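Local coordinates for periplasmic protein TorT (Vibrio parahaemolyticus, PDB 3O1I), which is a periplasmic solute-binding protein that probably senses a small ligand, likely trimethylamine N-oxide, together with a membrane-bound partner in Tor signalling, at residues Lys108-Glu121 with Pro268-Leu280. Residues are numbered along the deposited sequence; the frame is centred on the assembly and turned at random.
Sequences KGEVGVDWYWMGYE and PYEKQASPIIKPL
Lys108 offers its carbonyl O to Tyr269, whose hydroxyl OH donates to it at a modelled 2.4 Å, a length that is doubtful at 2.8 Å resolution; the oxygen lies at the edge of the phenol, in the ring plane. With CG between the backbone N and the carbonyl carbon (chi1 69°), the tyrosine also brings CE1 to 4.0 Å from Gly109 CA, obliquely to the ring. Lys108 itself turns its ammonium to Thr105 O, while its backbone pairs with Val90. Two residues on from Lys108, Glu110 N makes a nearly straight bond to Lys271 O (2.8 Å, 168° at the hydrogen), approaching almost along the C=O axis. A CA-H...O contact from Val111 and a weak bond from Gly112 N (3.1 Å) then share Ala273 O. Gly109 to Gly112 lie in register opposite Lys271 to Ser274, the two stretches running parallel. Beyond this backbone pairing the contact becomes apolar. Val113 spreads its two methyls: CG1, anti to the backbone N (chi1 176°), meets Ile277 CD1, and CG2 packs on Pro275 CD at 3.6 Å. From the opening of helix 116-127, which Asp114 caps through Tyr116 N, Trp117 and Met118 close on the same isoleucine. Trp117 applies only CB, to CD1, whereas Met118 SD lies against CG1 at 3.7 Å. Ile277 CG2 looks farther along the helix to Glu121 CG (4.0 Å), whose carboxylate is salt-bridged to Lys124. Pro245, on strand 244-246, also touches Met118, Glu121 and Ile277. The chain thus leaves edge strand 107-110 of one parallel sheet for a helix of the other lobe, accompanied by the segment leading to strand 278-280: two side-by-side interdomain crossovers, characteristic of the hinge of the two-lobed type I periplasmic binding protein fold.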
ATOM      1  N   LYS D 108      34.867  24.274   7.451  1.00 91.70           N
ATOM      2  CA  LYS D 108      35.374  25.637   7.356  1.00 92.38           C
ATOM      3  C   LYS D 108      34.437  26.637   8.024  1.00 92.80           C
ATOM      4  O   LYS D 108      34.848  27.736   8.408  1.00 92.17           O
ATOM      5  CB  LYS D 108      35.567  26.012   5.883  1.00 93.54           C
ATOM      6  CG  LYS D 108      36.397  25.011   5.077  1.00 93.57           C
ATOM      7  CD  LYS D 108      37.777  24.776   5.692  1.00 92.34           C
ATOM      8  CE  LYS D 108      38.541  23.683   4.954  1.00 91.48           C
ATOM      9  NZ  LYS D 108      39.772  23.264   5.680  1.00 90.44           N
ATOM     10  N   GLY D 109      33.174  26.241   8.151  1.00 93.57           N
ATOM     11  CA  GLY D 109      32.164  27.087   8.769  1.00 93.24           C
ATOM     12  C   GLY D 109      30.941  26.266   9.148  1.00 92.13           C
ATOM     13  O   GLY D 109      30.650  25.255   8.504  1.00 92.89           O
ATOM     14  N   GLU D 110      30.221  26.684  10.186  1.00 89.68           N
ATOM     15  CA  GLU D 110      29.041  25.947  10.619  1.00 85.90           C
ATOM     16  C   GLU D 110      28.020  26.792  11.355  1.00 83.21           C
ATOM     17  O   GLU D 110      28.354  27.481  12.312  1.00 82.85           O
ATOM     18  CB  GLU D 110      29.447  24.765  11.506  1.00 85.27           C
ATOM     19  CG  GLU D 110      30.587  25.054  12.449  1.00 85.43           C
ATOM     20  CD  GLU D 110      30.565  24.152  13.659  1.00 86.61           C
ATOM     21  OE1 GLU D 110      29.747  24.409  14.564  1.00 87.57           O
ATOM     22  OE2 GLU D 110      31.349  23.182  13.706  1.00 87.48           O
ATOM     23  N   VAL D 111      26.774  26.729  10.893  1.00 80.42           N
ATOM     24  CA  VAL D 111      25.678  27.453  11.516  1.00 78.20           C
ATOM     25  C   VAL D 111      24.930  26.450  12.384  1.00 77.60           C
ATOM     26  O   VAL D 111      25.023  25.247  12.165  1.00 77.72           O
ATOM     27  CB  VAL D 111      24.723  28.073  10.455  1.00 77.66           C
ATOM     28  CG1 VAL D 111      25.099  27.595   9.079  1.00 78.41           C
ATOM     29  CG2 VAL D 111      23.269  27.725  10.762  1.00 76.53           C
ATOM     30  N   GLY D 112      24.206  26.940  13.381  1.00 76.98           N
ATOM     31  CA  GLY D 112      23.482  26.037  14.251  1.00 76.25           C
ATOM     32  C   GLY D 112      23.133  26.662  15.584  1.00 75.88           C
ATOM     33  O   GLY D 112      23.999  27.142  16.314  1.00 76.22           O
ATOM     34  N   VAL D 113      21.849  26.636  15.903  1.00 75.34           N
ATOM     35  CA  VAL D 113      21.343  27.199  17.143  1.00 75.02           C
ATOM     36  C   VAL D 113      21.286  26.189  18.287  1.00 75.49           C
ATOM     37  O   VAL D 113      20.625  25.166  18.175  1.00 76.05           O
ATOM     38  CB  VAL D 113      19.932  27.753  16.921  1.00 74.45           C
ATOM     39  CG1 VAL D 113      19.350  28.245  18.227  1.00 73.51           C
ATOM     40  CG2 VAL D 113      19.977  28.858  15.879  1.00 74.82           C
ATOM     41  N   ASP D 114      21.982  26.481  19.382  1.00 76.47           N
ATOM     42  CA  ASP D 114      21.974  25.613  20.558  1.00 77.45           C
ATOM     43  C   ASP D 114      20.524  25.550  21.035  1.00 78.18           C
ATOM     44  O   ASP D 114      19.951  26.561  21.450  1.00 78.52           O
ATOM     45  CB  ASP D 114      22.861  26.209  21.660  1.00 78.27           C
ATOM     46  CG  ASP D 114      22.864  25.373  22.937  1.00 79.41           C
ATOM     47  OD1 ASP D 114      22.204  24.310  22.968  1.00 78.62           O
ATOM     48  OD2 ASP D 114      23.532  25.780  23.915  1.00 79.88           O
ATOM     49  N   TRP D 115      19.925  24.366  20.978  1.00 78.10           N
ATOM     50  CA  TRP D 115      18.534  24.223  21.377  1.00 77.42           C
ATOM     51  C   TRP D 115      18.255  24.416  22.857  1.00 77.78           C
ATOM     52  O   TRP D 115      17.102  24.616  23.250  1.00 77.64           O
ATOM     53  CB  TRP D 115      17.995  22.883  20.874  1.00 76.49           C
ATOM     54  CG  TRP D 115      17.799  22.943  19.403  1.00 74.10           C
ATOM     55  CD1 TRP D 115      18.776  22.986  18.457  1.00 73.42           C
ATOM     56  CD2 TRP D 115      16.565  23.155  18.714  1.00 72.78           C
ATOM     57  NE1 TRP D 115      18.234  23.228  17.223  1.00 72.90           N
ATOM     58  CE2 TRP D 115      16.876  23.335  17.350  1.00 72.76           C
ATOM     59  CE3 TRP D 115      15.229  23.219  19.117  1.00 71.40           C
ATOM     60  CZ2 TRP D 115      15.899  23.576  16.384  1.00 73.21           C
ATOM     61  CZ3 TRP D 115      14.256  23.458  18.159  1.00 72.94           C
ATOM     62  CH2 TRP D 115      14.597  23.636  16.805  1.00 73.16           C
ATOM     63  N   TYR D 116      19.310  24.373  23.668  1.00 77.38           N
ATOM     64  CA  TYR D 116      19.201  24.577  25.113  1.00 75.88           C
ATOM     65  C   TYR D 116      18.395  25.843  25.368  1.00 75.13           C
ATOM     66  O   TYR D 116      17.540  25.883  26.249  1.00 74.64           O
ATOM     67  CB  TYR D 116      20.595  24.750  25.717  1.00 75.00           C
ATOM     68  CG  TYR D 116      20.618  25.101  27.189  1.00 74.54           C
ATOM     69  CD1 TYR D 116      20.769  24.111  28.155  1.00 74.01           C
ATOM     70  CD2 TYR D 116      20.504  26.433  27.617  1.00 74.83           C
ATOM     71  CE1 TYR D 116      20.813  24.430  29.508  1.00 73.58           C
ATOM     72  CE2 TYR D 116      20.542  26.762  28.970  1.00 72.47           C
ATOM     73  CZ  TYR D 116      20.699  25.751  29.904  1.00 72.98           C
ATOM     74  OH  TYR D 116      20.760  26.043  31.242  1.00 73.99           O
ATOM     75  N   TRP D 117      18.681  26.873  24.579  1.00 75.15           N
ATOM     76  CA  TRP D 117      18.013  28.161  24.706  1.00 76.12           C
ATOM     77  C   TRP D 117      16.639  28.198  24.047  1.00 73.34           C
ATOM     78  O   TRP D 117      16.005  29.249  23.974  1.00 73.89           O
ATOM     79  CB  TRP D 117      18.917  29.281  24.152  1.00 80.47           C
ATOM     80  CG  TRP D 117      20.219  29.368  24.897  1.00 84.17           C
ATOM     81  CD1 TRP D 117      21.403  28.768  24.560  1.00 85.13           C
ATOM     82  CD2 TRP D 117      20.423  29.958  26.183  1.00 85.86           C
ATOM     83  NE1 TRP D 117      22.327  28.938  25.565  1.00 85.71           N
ATOM     84  CE2 TRP D 117      21.751  29.664  26.574  1.00 86.75           C
ATOM     85  CE3 TRP D 117      19.610  30.698  27.048  1.00 85.98           C
ATOM     86  CZ2 TRP D 117      22.282  30.087  27.794  1.00 87.41           C
ATOM     87  CZ3 TRP D 117      20.134  31.117  28.259  1.00 87.24           C
ATOM     88  CH2 TRP D 117      21.461  30.809  28.622  1.00 88.14           C
ATOM     89  N   MET D 118      16.189  27.053  23.551  1.00 70.07           N
ATOM     90  CA  MET D 118      14.864  26.963  22.948  1.00 66.56           C
ATOM     91  C   MET D 118      13.972  26.413  24.069  1.00 65.64           C
ATOM     92  O   MET D 118      12.845  26.867  24.283  1.00 63.62           O
ATOM     93  CB  MET D 118      14.890  26.013  21.756  1.00 63.69           C
ATOM     94  CG  MET D 118      15.715  26.503  20.585  1.00 59.51           C
ATOM     95  SD  MET D 118      14.848  27.731  19.592  1.00 57.01           S
ATOM     96  CE  MET D 118      13.410  26.814  19.036  1.00 60.67           C
ATOM     97  N   GLY D 119      14.506  25.435  24.792  1.00 65.14           N
ATOM     98  CA  GLY D 119      13.781  24.858  25.902  1.00 65.63           C
ATOM     99  C   GLY D 119      13.739  25.892  27.010  1.00 66.12           C
ATOM    100  O   GLY D 119      12.737  26.033  27.720  1.00 66.19           O
ATOM    101  N   TYR D 120      14.837  26.629  27.153  1.00 66.33           N
ATOM    102  CA  TYR D 120      14.916  27.667  28.171  1.00 65.36           C
ATOM    103  C   TYR D 120      13.877  28.733  27.853  1.00 64.28           C
ATOM    104  O   TYR D 120      13.061  29.096  28.695  1.00 62.00           O
ATOM    105  CB  TYR D 120      16.304  28.308  28.189  1.00 65.40           C
ATOM    106  CG  TYR D 120      16.555  29.131  29.436  1.00 67.24           C
ATOM    107  CD1 TYR D 120      17.097  28.544  30.583  1.00 67.01           C
ATOM    108  CD2 TYR D 120      16.204  30.488  29.487  1.00 66.97           C
ATOM    109  CE1 TYR D 120      17.280  29.284  31.749  1.00 66.75           C
ATOM    110  CE2 TYR D 120      16.384  31.234  30.649  1.00 66.76           C
ATOM    111  CZ  TYR D 120      16.921  30.624  31.774  1.00 67.28           C
ATOM    112  OH  TYR D 120      17.093  31.353  32.928  1.00 69.17           O
ATOM    113  N   GLU D 121      13.904  29.230  26.627  1.00 64.34           N
ATOM    114  CA  GLU D 121      12.946  30.242  26.236  1.00 66.99           C
ATOM    115  C   GLU D 121      11.515  29.802  26.509  1.00 67.18           C
ATOM    116  O   GLU D 121      10.652  30.630  26.791  1.00 67.26           O
ATOM    117  CB  GLU D 121      13.099  30.581  24.755  1.00 70.10           C
ATOM    118  CG  GLU D 121      13.793  31.914  24.489  1.00 75.40           C
ATOM    119  CD  GLU D 121      13.021  33.104  25.044  1.00 78.52           C
ATOM    120  OE1 GLU D 121      11.826  33.263  24.701  1.00 79.43           O
ATOM    121  OE2 GLU D 121      13.614  33.882  25.822  1.00 80.30           O
ATOM    122  N   PRO D 268      35.015  37.813   4.536  1.00 99.63           N
ATOM    123  CA  PRO D 268      34.829  37.446   5.942  1.00 99.56           C
ATOM    124  C   PRO D 268      33.443  36.874   6.238  1.00 99.34           C
ATOM    125  O   PRO D 268      32.423  37.458   5.869  1.00 99.78           O
ATOM    126  CB  PRO D 268      35.094  38.759   6.670  1.00 99.72           C
ATOM    127  CG  PRO D 268      34.534  39.770   5.708  1.00100.18           C
ATOM    128  CD  PRO D 268      35.042  39.277   4.368  1.00 99.69           C
ATOM    129  N   TYR D 269      33.418  35.720   6.892  1.00 98.49           N
ATOM    130  CA  TYR D 269      32.163  35.068   7.254  1.00 98.12           C
ATOM    131  C   TYR D 269      32.322  34.552   8.682  1.00 97.92           C
ATOM    132  O   TYR D 269      33.432  34.213   9.096  1.00 97.29           O
ATOM    133  CB  TYR D 269      31.868  33.905   6.289  1.00 97.72           C
ATOM    134  CG  TYR D 269      32.800  32.710   6.414  1.00 96.82           C
ATOM    135  CD1 TYR D 269      32.667  31.800   7.468  1.00 95.86           C
ATOM    136  CD2 TYR D 269      33.821  32.495   5.486  1.00 96.01           C
ATOM    137  CE1 TYR D 269      33.523  30.708   7.593  1.00 95.17           C
ATOM    138  CE2 TYR D 269      34.684  31.406   5.603  1.00 95.15           C
ATOM    139  CZ  TYR D 269      34.530  30.518   6.659  1.00 95.11           C
ATOM    140  OH  TYR D 269      35.386  29.445   6.783  1.00 93.88           O
ATOM    141  N   GLU D 270      31.234  34.500   9.444  1.00 97.46           N
ATOM    142  CA  GLU D 270      31.334  34.013  10.813  1.00 96.70           C
ATOM    143  C   GLU D 270      31.572  32.513  10.794  1.00 95.27           C
ATOM    144  O   GLU D 270      30.779  31.763  10.231  1.00 94.82           O
ATOM    145  CB  GLU D 270      30.059  34.334  11.597  1.00 98.29           C
ATOM    146  CG  GLU D 270      30.068  33.805  13.029  1.00101.25           C
ATOM    147  CD  GLU D 270      31.286  34.259  13.830  1.00103.08           C
ATOM    148  OE1 GLU D 270      31.379  35.465  14.163  1.00104.27           O
ATOM    149  OE2 GLU D 270      32.152  33.405  14.127  1.00102.48           O
ATOM    150  N   LYS D 271      32.675  32.082  11.396  1.00 94.05           N
ATOM    151  CA  LYS D 271      33.010  30.666  11.440  1.00 93.55           C
ATOM    152  C   LYS D 271      31.892  29.853  12.079  1.00 92.85           C
ATOM    153  O   LYS D 271      31.337  28.952  11.457  1.00 93.73           O
ATOM    154  CB  LYS D 271      34.306  30.444  12.220  1.00 94.61           C
ATOM    155  CG  LYS D 271      34.714  28.980  12.331  1.00 96.06           C
ATOM    156  CD  LYS D 271      35.845  28.780  13.331  1.00 97.00           C
ATOM    157  CE  LYS D 271      37.116  29.492  12.890  1.00 98.08           C
ATOM    158  NZ  LYS D 271      38.221  29.336  13.878  1.00 98.12           N
ATOM    159  N   GLN D 272      31.564  30.164  13.327  1.00 91.39           N
ATOM    160  CA  GLN D 272      30.505  29.446  14.022  1.00 90.01           C
ATOM    161  C   GLN D 272      29.317  30.376  14.248  1.00 89.01           C
ATOM    162  O   GLN D 272      29.155  30.940  15.330  1.00 89.98           O
ATOM    163  CB  GLN D 272      31.013  28.915  15.361  1.00 90.33           C
ATOM    164  CG  GLN D 272      32.338  28.195  15.284  1.00 92.56           C
ATOM    165  CD  GLN D 272      32.694  27.498  16.582  1.00 94.14           C
ATOM    166  OE1 GLN D 272      32.199  27.856  17.653  1.00 94.14           O
ATOM    167  NE2 GLN D 272      33.565  26.501  16.495  1.00 95.87           N
ATOM    168  N   ALA D 273      28.493  30.537  13.218  1.00 87.52           N
ATOM    169  CA  ALA D 273      27.324  31.400  13.296  1.00 86.11           C
ATOM    170  C   ALA D 273      26.074  30.692  13.841  1.00 85.64           C
ATOM    171  O   ALA D 273      25.982  29.460  13.846  1.00 84.86           O
ATOM    172  CB  ALA D 273      27.042  31.993  11.935  1.00 85.10           C
ATOM    173  N   SER D 274      25.115  31.497  14.293  1.00 84.91           N
ATOM    174  CA  SER D 274      23.869  31.007  14.875  1.00 84.38           C
ATOM    175  C   SER D 274      22.938  32.184  15.159  1.00 83.71           C
ATOM    176  O   SER D 274      23.227  33.004  16.017  1.00 85.05           O
ATOM    177  CB  SER D 274      24.172  30.255  16.181  1.00 83.99           C
ATOM    178  OG  SER D 274      24.994  31.018  17.055  1.00 82.07           O
ATOM    179  N   PRO D 275      21.799  32.270  14.451  1.00 83.47           N
ATOM    180  CA  PRO D 275      20.870  33.381  14.678  1.00 83.35           C
ATOM    181  C   PRO D 275      20.446  33.469  16.138  1.00 83.31           C
ATOM    182  O   PRO D 275      20.740  32.578  16.949  1.00 82.76           O
ATOM    183  CB  PRO D 275      19.689  33.047  13.766  1.00 83.10           C
ATOM    184  CG  PRO D 275      20.286  32.176  12.720  1.00 83.75           C
ATOM    185  CD  PRO D 275      21.195  31.290  13.540  1.00 84.13           C
ATOM    186  N   ILE D 276      19.752  34.548  16.470  1.00 83.04           N
ATOM    187  CA  ILE D 276      19.304  34.746  17.836  1.00 82.79           C
ATOM    188  C   ILE D 276      17.846  34.348  17.976  1.00 80.91           C
ATOM    189  O   ILE D 276      16.981  34.830  17.238  1.00 79.78           O
ATOM    190  CB  ILE D 276      19.494  36.224  18.279  1.00 84.40           C
ATOM    191  CG1 ILE D 276      18.901  36.428  19.680  1.00 85.93           C
ATOM    192  CG2 ILE D 276      18.876  37.159  17.241  1.00 84.03           C
ATOM    193  CD1 ILE D 276      19.160  37.798  20.283  1.00 88.26           C
ATOM    194  N   ILE D 277      17.592  33.463  18.934  1.00 78.96           N
ATOM    195  CA  ILE D 277      16.252  32.955  19.210  1.00 78.15           C
ATOM    196  C   ILE D 277      15.317  34.064  19.693  1.00 78.62           C
ATOM    197  O   ILE D 277      15.638  34.790  20.630  1.00 78.90           O
ATOM    198  CB  ILE D 277      16.331  31.829  20.262  1.00 76.29           C
ATOM    199  CG1 ILE D 277      17.133  30.659  19.688  1.00 72.74           C
ATOM    200  CG2 ILE D 277      14.940  31.390  20.678  1.00 76.39           C
ATOM    201  CD1 ILE D 277      17.836  29.845  20.735  1.00 69.09           C
ATOM    202  N   LYS D 278      14.161  34.190  19.049  1.00 79.08           N
ATOM    203  CA  LYS D 278      13.198  35.221  19.409  1.00 80.03           C
ATOM    204  C   LYS D 278      11.887  34.661  19.991  1.00 80.74           C
ATOM    205  O   LYS D 278      11.264  33.779  19.402  1.00 81.26           O
ATOM    206  CB  LYS D 278      12.876  36.081  18.183  1.00 79.41           C
ATOM    207  CG  LYS D 278      11.947  37.238  18.493  1.00 81.28           C
ATOM    208  CD  LYS D 278      10.979  37.509  17.357  1.00 81.87           C
ATOM    209  CE  LYS D 278      10.009  38.647  17.701  1.00 81.97           C
ATOM    210  NZ  LYS D 278       9.094  38.358  18.853  1.00 79.75           N
ATOM    211  N   PRO D 279      11.454  35.174  21.163  1.00 80.50           N
ATOM    212  CA  PRO D 279      10.220  34.751  21.843  1.00 78.87           C
ATOM    213  C   PRO D 279       8.995  35.198  21.060  1.00 78.01           C
ATOM    214  O   PRO D 279       8.926  36.353  20.645  1.00 78.46           O
ATOM    215  CB  PRO D 279      10.301  35.469  23.186  1.00 78.32           C
ATOM    216  CG  PRO D 279      11.759  35.657  23.400  1.00 78.71           C
ATOM    217  CD  PRO D 279      12.235  36.062  22.036  1.00 80.29           C
ATOM    218  N   LEU D 280       8.039  34.294  20.859  1.00 77.11           N
ATOM    219  CA  LEU D 280       6.812  34.622  20.128  1.00 76.90           C
ATOM    220  C   LEU D 280       5.551  34.332  20.936  1.00 76.27           C
ATOM    221  O   LEU D 280       5.479  33.336  21.663  1.00 76.06           O
ATOM    222  CB  LEU D 280       6.733  33.847  18.808  1.00 78.19           C
ATOM    223  CG  LEU D 280       7.445  34.369  17.558  1.00 79.25           C
ATOM    224  CD1 LEU D 280       7.170  33.422  16.393  1.00 80.14           C
ATOM    225  CD2 LEU D 280       6.943  35.757  17.217  1.00 79.40           C
TER